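Local structure of 2'-deoxycytidine 5'-triphosphate deaminase (Agrobacterium tumefaciens, 2R9Q) at residues Thr123-Asp128 with Glu132-Pro137; Ala56-Gly61 with Ile67-Arg72; Val35-Pro40 with Leu96-Ala101; Ser114-Leu119 with Ser161-Ile166. The protein probably deaminates dCTP to dUTP, a step toward thymidine nucleotides, and is built from two domains related to the dUTPase superfamily. All coordinates share one frame; numbering follows the deposited sequence.

Interaction 1 (Thr123-Asp128 with Glu132-Pro137); sequences TRVMTD and EFDKIP
Arg124 lies across the ring of Phe133 at about a right angle, and its three methylene carbons each meet part of that ring. CB sits over one face, 4.0 Å from the Phe133 ring centroid and 18° off the normal, a CH-pi contact. The bend at chi2 (-73°) then carries the chain along the ring margin, where Arg124 CG comes to 3.8 Å and CD to 3.6 Å from Phe133 CD2. NE passes the same carbon with the guanidinium edge facing it. At the tip, Arg124 NH1 turns back to its own strand and bonds Thr123 O at 3.0 Å, from above the carbonyl plane, while NH2 reaches the carbonyl of Gly287 of the second subunit. Beside the ring, Met126 CB lies 3.9 Å from Phe133 CE1 and its sulfur stands at the ring edge, a Met-aromatic contact.

Asp134 holds the two backbones together. Its N-H donates to Val125 O at 2.8 Å, almost straight (174°), and its carboxylate OD1 accepts the N-H of Val125 at 2.7 Å, the side chain taking the place of a backbone carbonyl. One water links Asp134 OD2 to Thr123 O; a second donates to Glu132 O and Lys135 O and weakly accepts from Thr127 OG1. Between strand 121-127 of one sheet and strand 135-136 of the other, where Ile136 pairs with Ala108, the chain turns through this contact. With both oxygens of Asp134 occupied by donors, the carboxylate is fixed in rotation, and the nearby Arg124 would be expected to favour its charged form.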
# COMPACT_ATOMS: atom_id res chain seq x y z
N THR B 123 -4.41 -10.21 -17.08
CA THR B 123 -4.38 -10.19 -18.54
C THR B 123 -5.77 -9.95 -19.14
O THR B 123 -6.78 -10.31 -18.55
CB THR B 123 -3.73 -11.50 -19.16
OG1 THR B 123 -4.55 -12.64 -18.91
CG2 THR B 123 -2.33 -11.76 -18.62
N ARG B 124 -5.79 -9.32 -20.31
CA ARG B 124 -6.97 -9.08 -21.13
C ARG B 124 -6.57 -9.19 -22.60
O ARG B 124 -5.66 -8.51 -23.06
CB ARG B 124 -7.51 -7.66 -20.92
CG ARG B 124 -7.96 -7.34 -19.54
CD ARG B 124 -9.24 -8.02 -19.23
NE ARG B 124 -9.80 -7.53 -17.98
CZ ARG B 124 -9.62 -8.10 -16.79
NH1 ARG B 124 -8.86 -9.19 -16.66
NH2 ARG B 124 -10.19 -7.58 -15.73
N VAL B 125 -7.25 -10.05 -23.35
CA VAL B 125 -7.19 -10.02 -24.81
C VAL B 125 -8.06 -8.90 -25.41
O VAL B 125 -9.23 -8.72 -25.04
CB VAL B 125 -7.52 -11.36 -25.42
CG1 VAL B 125 -7.41 -11.29 -26.93
CG2 VAL B 125 -6.59 -12.40 -24.89
N MET B 126 -7.47 -8.11 -26.29
CA MET B 126 -8.24 -7.12 -27.04
C MET B 126 -8.19 -7.32 -28.56
O MET B 126 -7.22 -7.83 -29.12
CB MET B 126 -7.94 -5.67 -26.61
CG MET B 126 -6.50 -5.30 -26.45
SD MET B 126 -6.22 -3.64 -25.77
CE MET B 126 -6.83 -2.58 -27.03
N THR B 127 -9.32 -6.98 -29.18
CA THR B 127 -9.53 -6.96 -30.61
C THR B 127 -9.67 -5.51 -31.09
O THR B 127 -9.97 -4.60 -30.31
CB THR B 127 -10.80 -7.76 -31.07
OG1 THR B 127 -11.98 -7.29 -30.41
CG2 THR B 127 -10.67 -9.19 -30.89
N ASP B 128 -9.43 -5.30 -32.38
CA ASP B 128 -9.82 -4.07 -33.07
C ASP B 128 -11.33 -3.87 -32.88
O ASP B 128 -12.10 -4.83 -32.89
CB ASP B 128 -9.52 -4.15 -34.57
CG ASP B 128 -8.02 -3.98 -34.92
OD1 ASP B 128 -7.15 -3.76 -34.04
OD2 ASP B 128 -7.73 -4.05 -36.13
N GLU B 132 -15.78 -4.98 -25.43
CA GLU B 132 -15.54 -5.85 -24.32
C GLU B 132 -14.20 -6.54 -24.56
O GLU B 132 -13.82 -6.77 -25.70
CB GLU B 132 -16.68 -6.88 -24.25
CG GLU B 132 -16.76 -7.66 -22.95
CD GLU B 132 -18.12 -8.33 -22.78
OE1 GLU B 132 -18.94 -8.20 -23.71
OE2 GLU B 132 -18.36 -8.97 -21.72
N PHE B 133 -13.49 -6.83 -23.47
CA PHE B 133 -12.27 -7.66 -23.53
C PHE B 133 -12.60 -9.14 -23.62
O PHE B 133 -13.72 -9.57 -23.31
CB PHE B 133 -11.39 -7.46 -22.29
CG PHE B 133 -10.74 -6.12 -22.22
CD1 PHE B 133 -10.00 -5.63 -23.30
CD2 PHE B 133 -10.83 -5.36 -21.09
CE1 PHE B 133 -9.37 -4.39 -23.22
CE2 PHE B 133 -10.21 -4.13 -21.01
CZ PHE B 133 -9.49 -3.64 -22.07
N ASP B 134 -11.62 -9.91 -24.08
CA ASP B 134 -11.66 -11.37 -24.06
C ASP B 134 -12.80 -12.01 -24.88
O ASP B 134 -13.06 -13.20 -24.77
CB ASP B 134 -11.71 -11.88 -22.62
CG ASP B 134 -10.49 -11.49 -21.78
OD1 ASP B 134 -9.41 -11.22 -22.32
OD2 ASP B 134 -10.61 -11.47 -20.54
N LYS B 135 -13.45 -11.20 -25.71
CA LYS B 135 -14.49 -11.64 -26.62
C LYS B 135 -14.11 -11.24 -28.05
O LYS B 135 -13.82 -10.07 -28.34
CB LYS B 135 -15.87 -11.07 -26.23
CG LYS B 135 -16.36 -11.49 -24.85
CD LYS B 135 -16.66 -12.98 -24.78
CE LYS B 135 -16.44 -13.56 -23.35
NZ LYS B 135 -14.99 -13.72 -22.95
N ILE B 136 -14.07 -12.24 -28.92
CA ILE B 136 -13.84 -12.08 -30.32
C ILE B 136 -15.22 -12.26 -31.01
O ILE B 136 -15.87 -13.31 -30.87
CB ILE B 136 -12.80 -13.09 -30.83
CG1 ILE B 136 -11.48 -12.95 -30.06
CG2 ILE B 136 -12.51 -12.90 -32.32
CD1 ILE B 136 -11.45 -13.53 -28.68
N PRO B 137 -15.69 -11.22 -31.74
CA PRO B 137 -17.01 -11.32 -32.38
C PRO B 137 -17.08 -12.40 -33.46
O PRO B 137 -16.05 -12.81 -33.97
CB PRO B 137 -17.23 -9.94 -32.98
CG PRO B 137 -16.20 -9.06 -32.37
CD PRO B 137 -15.05 -9.92 -32.01
O HOH W 1 -8.81 -12.53 -19.20
O HOH W 2 -12.21 -8.36 -27.27

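Interaction 2 (Ala56-Gly61 with Ile67-Arg72); sequences ASFMPG and IDKLNR
Phe58 has CG between its backbone N and carbonyl carbon (chi1 60°), which swings its ring out toward Lys69 and Leu70. Lys69 answers with a chain bent at chi2 (-78°), chi3 (-96°) and chi4, a curl past the ring that returns the amine to the 56-61 backbone. In the dUTPase-like N-terminal domain this is the loop leaving strand 50-54, packed against helix 66-71 a few residues further on.

The ring and the lysine chain run antiparallel, flank to flank. Phe58 CE1 lies a close 3.4 Å from Lys69 CB, and the neighbouring CZ lies 3.7 Å from Leu70 CD1, whose side chain comes in roughly perpendicular to that of Phe58. Ala56 O comes up to the ring edge, in its plane. Beyond the two segments the ring of Phe58 also meets Phe73, Ile93 and Met126, and Ile325 of the second subunit packs on it.

The polar end of Lys69 is gripped from several directions. Its strongest partner is the carboxylate of Glu327 of the second subunit, a salt bridge that would probably keep the buried amine charged. The helix face and the loop are thus tied at a subunit interface as well as to each other. Within the contact, Lys69 NZ joins the carbonyls of two successive residues: it donates to Met59 O at 3.2 Å, tilted only modestly from that carbonyl plane, and to Pro60 O at 3.0 Å, from well above the plane.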
# COMPACT_ATOMS: atom_id res chain seq x y z
N ALA B 56 -2.18 3.54 -18.90
CA ALA B 56 -3.42 2.92 -18.51
C ALA B 56 -3.96 1.97 -19.58
O ALA B 56 -3.73 2.16 -20.76
CB ALA B 56 -4.47 4.01 -18.19
N SER B 57 -4.68 0.95 -19.12
CA SER B 57 -5.61 0.18 -19.93
C SER B 57 -6.76 1.03 -20.54
O SER B 57 -7.19 2.02 -19.99
CB SER B 57 -6.22 -0.93 -19.05
OG SER B 57 -7.23 -1.65 -19.72
N PHE B 58 -7.24 0.59 -21.69
CA PHE B 58 -8.22 1.31 -22.47
C PHE B 58 -9.09 0.36 -23.26
O PHE B 58 -8.72 -0.78 -23.51
CB PHE B 58 -7.51 2.28 -23.42
CG PHE B 58 -6.58 1.62 -24.40
CD1 PHE B 58 -6.98 1.39 -25.70
CD2 PHE B 58 -5.28 1.28 -24.03
CE1 PHE B 58 -6.12 0.82 -26.61
CE2 PHE B 58 -4.42 0.70 -24.92
CZ PHE B 58 -4.84 0.45 -26.22
N MET B 59 -10.27 0.82 -23.63
CA MET B 59 -11.14 0.07 -24.52
C MET B 59 -11.04 0.71 -25.91
O MET B 59 -11.23 1.91 -26.05
CB MET B 59 -12.59 0.05 -23.98
CG MET B 59 -13.51 -1.01 -24.62
SD MET B 59 -12.96 -2.74 -24.60
CE MET B 59 -13.12 -3.10 -22.85
N PRO B 60 -10.67 -0.07 -26.93
CA PRO B 60 -10.47 0.54 -28.25
C PRO B 60 -11.69 1.33 -28.69
O PRO B 60 -11.58 2.49 -29.07
CB PRO B 60 -10.25 -0.67 -29.16
CG PRO B 60 -9.74 -1.68 -28.27
CD PRO B 60 -10.40 -1.51 -26.96
N GLY B 61 -12.85 0.68 -28.62
CA GLY B 61 -14.11 1.25 -29.04
C GLY B 61 -14.41 0.97 -30.51
O GLY B 61 -13.50 0.50 -31.25
N ILE B 67 -4.00 -0.45 -32.78
CA ILE B 67 -2.76 0.25 -33.15
C ILE B 67 -2.92 1.78 -33.20
O ILE B 67 -1.97 2.48 -32.90
CB ILE B 67 -2.11 -0.32 -34.46
CG1 ILE B 67 -0.58 -0.10 -34.43
CG2 ILE B 67 -2.74 0.25 -35.74
CD1 ILE B 67 0.14 -0.81 -33.27
N ASP B 68 -4.11 2.29 -33.53
CA ASP B 68 -4.37 3.73 -33.49
C ASP B 68 -4.36 4.30 -32.08
O ASP B 68 -3.69 5.29 -31.80
CB ASP B 68 -5.71 4.06 -34.15
CG ASP B 68 -5.72 3.77 -35.64
OD1 ASP B 68 -4.63 3.67 -36.25
OD2 ASP B 68 -6.82 3.66 -36.19
N LYS B 69 -5.12 3.69 -31.19
CA LYS B 69 -5.11 4.12 -29.79
C LYS B 69 -3.69 4.12 -29.18
O LYS B 69 -3.28 5.09 -28.55
CB LYS B 69 -6.09 3.26 -28.97
CG LYS B 69 -7.53 3.53 -29.32
CD LYS B 69 -8.08 4.83 -28.69
CE LYS B 69 -8.82 4.60 -27.36
NZ LYS B 69 -10.30 4.63 -27.48
N LEU B 70 -2.95 3.03 -29.38
CA LEU B 70 -1.53 2.96 -29.06
C LEU B 70 -0.74 4.17 -29.58
O LEU B 70 -0.07 4.85 -28.82
CB LEU B 70 -0.93 1.66 -29.62
CG LEU B 70 -0.54 0.50 -28.69
CD1 LEU B 70 -1.39 0.47 -27.45
CD2 LEU B 70 -0.58 -0.84 -29.42
N ASN B 71 -0.84 4.44 -30.88
CA ASN B 71 -0.19 5.61 -31.50
C ASN B 71 -0.72 6.97 -31.00
O ASN B 71 -0.09 8.01 -31.22
CB ASN B 71 -0.39 5.57 -33.02
CG ASN B 71 0.29 4.39 -33.68
OD1 ASN B 71 1.02 3.63 -33.05
ND2 ASN B 71 0.05 4.23 -34.98
N ARG B 72 -1.87 6.96 -30.34
CA ARG B 72 -2.42 8.17 -29.71
C ARG B 72 -1.82 8.43 -28.32
O ARG B 72 -2.07 9.49 -27.72
CB ARG B 72 -3.94 8.03 -29.60
CG ARG B 72 -4.69 9.32 -29.38
CD ARG B 72 -6.18 9.05 -29.46
NE ARG B 72 -6.76 8.74 -28.16
CZ ARG B 72 -8.04 8.40 -27.98
NH1 ARG B 72 -8.86 8.30 -29.02
NH2 ARG B 72 -8.50 8.16 -26.76

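Interaction 3 (Val35-Pro40 with Leu96-Ala101); sequences VDQVQP and LMESLA
The amide of Gln37 and the carboxylate of Glu98 approach head-on from their two segments with their planes 77° apart, too steep to stack. They form a side-chain bridge inside the dUTPase-like fold of the N-terminal domain. The oxygen OE2 of Glu98 lies close to the amide plane, on the NE2 side, whereas NE2 of Gln37 stands above the plane of the carboxylate. The bond that results, Gln37 NE2 to Glu98 OE2 at 3.3 Å with an N-H...O angle of 154°, is weak: the hydrogen is aimed well, but it arrives over the flat carboxylate.

Gln37 precedes the short strand 38-39 of one antiparallel sheet. Glu98 lies just past the corner at Met97, where the chain of strand 91-101 turns from one sheet or face to another. The backbones stay well apart, the CA atoms of Gln37 and Glu98 being 11.3 Å from each other, and the link depends on side-chain reach. Gln37 supplies most of it, with its chain extended beyond CG; Glu98 is shorter in effect, being bent at chi2 (68°), and presents the face of its carboxylate.

Both ends have firmer partners elsewhere. Gln37 NE2 donates to the carbonyl of Asp44, and its OE1 receives the N-H of Asp34, which fixes which end of the amide faces Glu98. Glu98 OE2 is held by the hydroxyl of Ser29 and by a salt bridge to Arg46, consistent with a charged carboxylate in this buried place. The other carboxylate oxygen, Glu98 OE1, lies 4.2 Å from Gln37 NE2.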
# COMPACT_ATOMS: atom_id res chain seq x y z
N VAL B 35 4.31 -27.51 -30.90
CA VAL B 35 3.72 -28.86 -30.97
C VAL B 35 2.56 -28.98 -29.98
O VAL B 35 1.52 -29.56 -30.30
CB VAL B 35 4.77 -30.01 -30.75
CG1 VAL B 35 5.58 -29.79 -29.47
CG2 VAL B 35 4.07 -31.40 -30.77
N ASP B 36 2.73 -28.36 -28.81
CA ASP B 36 1.76 -28.43 -27.72
C ASP B 36 0.90 -27.18 -27.57
O ASP B 36 0.32 -26.93 -26.50
CB ASP B 36 2.51 -28.73 -26.43
CG ASP B 36 3.46 -27.63 -26.04
OD1 ASP B 36 3.95 -26.89 -26.91
OD2 ASP B 36 3.72 -27.50 -24.84
N GLN B 37 0.77 -26.40 -28.66
CA GLN B 37 0.08 -25.11 -28.59
C GLN B 37 -1.43 -25.24 -28.63
O GLN B 37 -2.14 -24.43 -28.01
CB GLN B 37 0.53 -24.16 -29.69
CG GLN B 37 0.38 -22.71 -29.30
CD GLN B 37 0.73 -21.77 -30.43
OE1 GLN B 37 1.71 -21.98 -31.12
NE2 GLN B 37 -0.06 -20.73 -30.60
N VAL B 38 -1.91 -26.26 -29.34
CA VAL B 38 -3.34 -26.53 -29.46
C VAL B 38 -3.75 -27.49 -28.35
O VAL B 38 -3.22 -28.60 -28.22
CB VAL B 38 -3.72 -27.10 -30.86
CG1 VAL B 38 -5.24 -27.27 -30.99
CG2 VAL B 38 -3.13 -26.22 -32.00
N GLN B 39 -4.66 -27.02 -27.51
CA GLN B 39 -5.18 -27.79 -26.42
C GLN B 39 -6.42 -28.48 -26.97
O GLN B 39 -6.86 -28.16 -28.08
CB GLN B 39 -5.48 -26.90 -25.20
CG GLN B 39 -4.33 -25.99 -24.75
CD GLN B 39 -3.10 -26.75 -24.38
OE1 GLN B 39 -3.17 -27.90 -23.95
NE2 GLN B 39 -1.95 -26.14 -24.59
N PRO B 40 -6.96 -29.46 -26.21
CA PRO B 40 -8.19 -30.17 -26.60
C PRO B 40 -9.38 -29.28 -27.03
O PRO B 40 -10.05 -29.62 -27.98
CB PRO B 40 -8.52 -30.98 -25.34
CG PRO B 40 -7.23 -31.19 -24.68
CD PRO B 40 -6.40 -29.99 -24.96
N LEU B 96 0.11 -10.05 -30.28
CA LEU B 96 0.25 -11.46 -30.23
C LEU B 96 0.67 -11.94 -31.61
O LEU B 96 0.37 -11.29 -32.61
CB LEU B 96 -1.06 -12.09 -29.73
CG LEU B 96 -1.53 -11.81 -28.29
CD1 LEU B 96 -2.97 -12.32 -28.08
CD2 LEU B 96 -0.59 -12.38 -27.24
N MET B 97 1.40 -13.05 -31.66
CA MET B 97 1.76 -13.69 -32.94
C MET B 97 0.52 -14.20 -33.76
O MET B 97 0.48 -14.14 -34.98
CB MET B 97 2.75 -14.82 -32.66
CG MET B 97 4.13 -14.39 -32.16
SD MET B 97 5.25 -15.78 -31.75
CE MET B 97 5.37 -16.60 -33.32
N GLU B 98 -0.52 -14.65 -33.07
CA GLU B 98 -1.71 -15.18 -33.73
C GLU B 98 -2.67 -14.09 -34.19
O GLU B 98 -2.86 -13.09 -33.50
CB GLU B 98 -2.45 -16.16 -32.83
CG GLU B 98 -1.70 -17.47 -32.62
CD GLU B 98 -0.43 -17.30 -31.81
OE1 GLU B 98 -0.46 -16.58 -30.77
OE2 GLU B 98 0.60 -17.88 -32.21
N SER B 99 -3.23 -14.27 -35.38
CA SER B 99 -4.27 -13.38 -35.90
C SER B 99 -5.38 -14.20 -36.54
O SER B 99 -5.23 -15.41 -36.77
CB SER B 99 -3.72 -12.24 -36.81
OG SER B 99 -3.27 -12.63 -38.10
N LEU B 100 -6.52 -13.54 -36.75
CA LEU B 100 -7.74 -14.23 -37.14
C LEU B 100 -8.37 -13.72 -38.44
O LEU B 100 -8.24 -12.56 -38.80
CB LEU B 100 -8.75 -14.18 -35.99
CG LEU B 100 -8.37 -14.84 -34.65
CD1 LEU B 100 -9.41 -14.47 -33.61
CD2 LEU B 100 -8.20 -16.39 -34.77
N ALA B 101 -8.99 -14.65 -39.15
CA ALA B 101 -9.99 -14.39 -40.19
C ALA B 101 -11.10 -15.47 -40.00
O ALA B 101 -11.13 -16.50 -40.66
CB ALA B 101 -9.37 -14.46 -41.56

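Interaction 4 (Ser114-Leu119 with Ser161-Ile166); sequences SSTGRL and SRLSQI
Thr116 on the one-turn-long helix 114-118 faces Leu163 near the start of strand 162-170, their CA atoms 5.7 Å apart. Leu163 departs from extended strand geometry: its psi of -19° turns its carbonyl out toward the helix, while the residues after it resume ordinary beta values and the backbone pairs with strand 106-112 through Gln165 and Asn111.

That carbonyl is the acceptor of the direct contact. Thr116 OG1 donates to Leu163 O at 2.6 Å, in the carbonyl plane and on a lone pair, the C=O...donor angle being 116°. The hydroxyl is brought there by a chi1 of -61°, which sets OG1 beside the backbone N and leaves the methyl CG2 beside the carbonyl carbon, where it can pack toward Thr123 of strand 121-127. OG1 also accepts a hydrogen from a water, 3.0 Å away, and so serves as donor and acceptor at once. The same water donates to Arg162 O at 3.2 Å and lies 2.8 Å from Ser115 OG, which extends the join by one residue along each segment. A second water takes the N-H of Ser114 at the start of the helix and reaches Gln165 OE1 in a long, weak bond.

Further along the helix, Arg118 bonds the backbone of a bound peptide. The run Lys113-Ser114-Ser115-Thr116-Gly117-Arg118 resembles the Arg-Ser-Ser-x-x-Arg motif of dCTP deaminases, with lysine in the first place; in relatives this motif binds the nucleotide phosphates, and a similar role is probable here.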
# COMPACT_ATOMS: atom_id res chain seq x y z
N SER B 114 -4.01 -21.44 -16.63
CA SER B 114 -4.14 -21.57 -15.19
C SER B 114 -2.85 -21.23 -14.47
O SER B 114 -2.90 -20.70 -13.38
CB SER B 114 -4.68 -22.93 -14.79
OG SER B 114 -3.93 -23.95 -15.36
N SER B 115 -1.72 -21.53 -15.09
CA SER B 115 -0.43 -21.13 -14.55
C SER B 115 -0.26 -19.61 -14.52
O SER B 115 0.48 -19.09 -13.71
CB SER B 115 0.69 -21.78 -15.34
OG SER B 115 0.72 -21.30 -16.67
N THR B 116 -0.98 -18.90 -15.40
CA THR B 116 -0.97 -17.45 -15.39
C THR B 116 -1.62 -16.94 -14.12
O THR B 116 -1.12 -16.02 -13.51
CB THR B 116 -1.61 -16.86 -16.67
OG1 THR B 116 -0.86 -17.30 -17.79
CG2 THR B 116 -1.63 -15.31 -16.69
N GLY B 117 -2.71 -17.57 -13.72
CA GLY B 117 -3.39 -17.20 -12.51
C GLY B 117 -2.58 -17.48 -11.26
O GLY B 117 -2.63 -16.72 -10.31
N ARG B 118 -1.82 -18.59 -11.26
CA ARG B 118 -1.01 -18.94 -10.10
C ARG B 118 0.09 -17.91 -9.83
O ARG B 118 0.65 -17.89 -8.74
CB ARG B 118 -0.34 -20.30 -10.24
CG ARG B 118 -1.18 -21.46 -10.68
CD ARG B 118 -2.22 -21.94 -9.69
NE ARG B 118 -3.16 -22.81 -10.42
CZ ARG B 118 -3.08 -24.12 -10.53
NH1 ARG B 118 -2.14 -24.81 -9.90
NH2 ARG B 118 -3.97 -24.76 -11.26
N LEU B 119 0.42 -17.09 -10.83
CA LEU B 119 1.41 -16.06 -10.68
C LEU B 119 0.76 -14.70 -10.55
O LEU B 119 1.46 -13.70 -10.61
CB LEU B 119 2.34 -16.04 -11.87
CG LEU B 119 3.59 -16.92 -11.94
CD1 LEU B 119 3.42 -18.23 -11.24
CD2 LEU B 119 3.97 -17.13 -13.41
N SER B 161 6.11 -16.44 -25.38
CA SER B 161 5.52 -16.70 -24.08
C SER B 161 4.02 -16.89 -24.23
O SER B 161 3.38 -16.25 -25.05
CB SER B 161 5.87 -15.61 -23.05
OG SER B 161 7.25 -15.59 -22.74
N ARG B 162 3.47 -17.82 -23.46
CA ARG B 162 2.07 -18.18 -23.56
C ARG B 162 1.41 -17.90 -22.24
O ARG B 162 1.69 -18.56 -21.29
CB ARG B 162 1.95 -19.65 -23.94
CG ARG B 162 2.30 -19.89 -25.39
CD ARG B 162 2.97 -21.19 -25.66
NE ARG B 162 2.13 -22.29 -25.21
CZ ARG B 162 2.30 -23.58 -25.49
NH1 ARG B 162 3.29 -23.99 -26.24
NH2 ARG B 162 1.45 -24.46 -25.00
N LEU B 163 0.58 -16.86 -22.18
CA LEU B 163 -0.07 -16.48 -20.92
C LEU B 163 -1.57 -16.71 -20.97
O LEU B 163 -2.22 -16.91 -19.95
CB LEU B 163 0.28 -15.05 -20.55
CG LEU B 163 1.71 -14.61 -20.17
CD1 LEU B 163 2.63 -14.54 -21.38
CD2 LEU B 163 1.68 -13.23 -19.55
N SER B 164 -2.09 -16.82 -22.17
CA SER B 164 -3.50 -16.78 -22.43
C SER B 164 -3.90 -17.84 -23.42
O SER B 164 -3.07 -18.37 -24.13
CB SER B 164 -3.81 -15.40 -22.99
OG SER B 164 -5.19 -15.19 -23.03
N GLN B 165 -5.19 -18.15 -23.45
CA GLN B 165 -5.76 -19.04 -24.46
C GLN B 165 -7.13 -18.62 -25.00
O GLN B 165 -7.91 -17.95 -24.32
CB GLN B 165 -5.77 -20.48 -23.99
CG GLN B 165 -6.29 -20.71 -22.65
CD GLN B 165 -6.02 -22.10 -22.15
OE1 GLN B 165 -6.78 -22.63 -21.35
NE2 GLN B 165 -4.95 -22.73 -22.64
N ILE B 166 -7.38 -19.00 -26.25
CA ILE B 166 -8.58 -18.66 -26.98
C ILE B 166 -9.38 -19.95 -27.32
O ILE B 166 -8.83 -20.92 -27.85
CB ILE B 166 -8.22 -17.80 -28.23
CG1 ILE B 166 -9.46 -17.26 -28.94
CG2 ILE B 166 -7.37 -18.55 -29.23
CD1 ILE B 166 -9.11 -16.39 -30.11
O HOH W 3 -5.39 -23.50 -18.27
O HOH W 4 1.57 -19.06 -18.16

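Interactions 1 and 3 run between the sheets of the N-terminal domain, interaction 4 fastens helix 114-118 to strand 162-170, and interaction 2 packs against strand 121-127. There Phe58 CE1 of interaction 2 and Met126 CE of interaction 1 are in apolar contact at 3.5 Å. Interaction 1 touches interaction 3 through Ile136 CG2 and Leu100 CD1, 3.7 Å apart, and interaction 4 through Val125 CG2 and Ser164 OG at 3.6 Å. A salt bridge, Asp36 OD1 to Arg162 NH1 at 3.0 Å, connects interactions 3 and 4. Interaction 4, beside the bound peptide and the probable phosphate-site sequence, lies about 23 Å, centre to centre, from interaction 2, which like Arg124 of interaction 1 meets the second subunit.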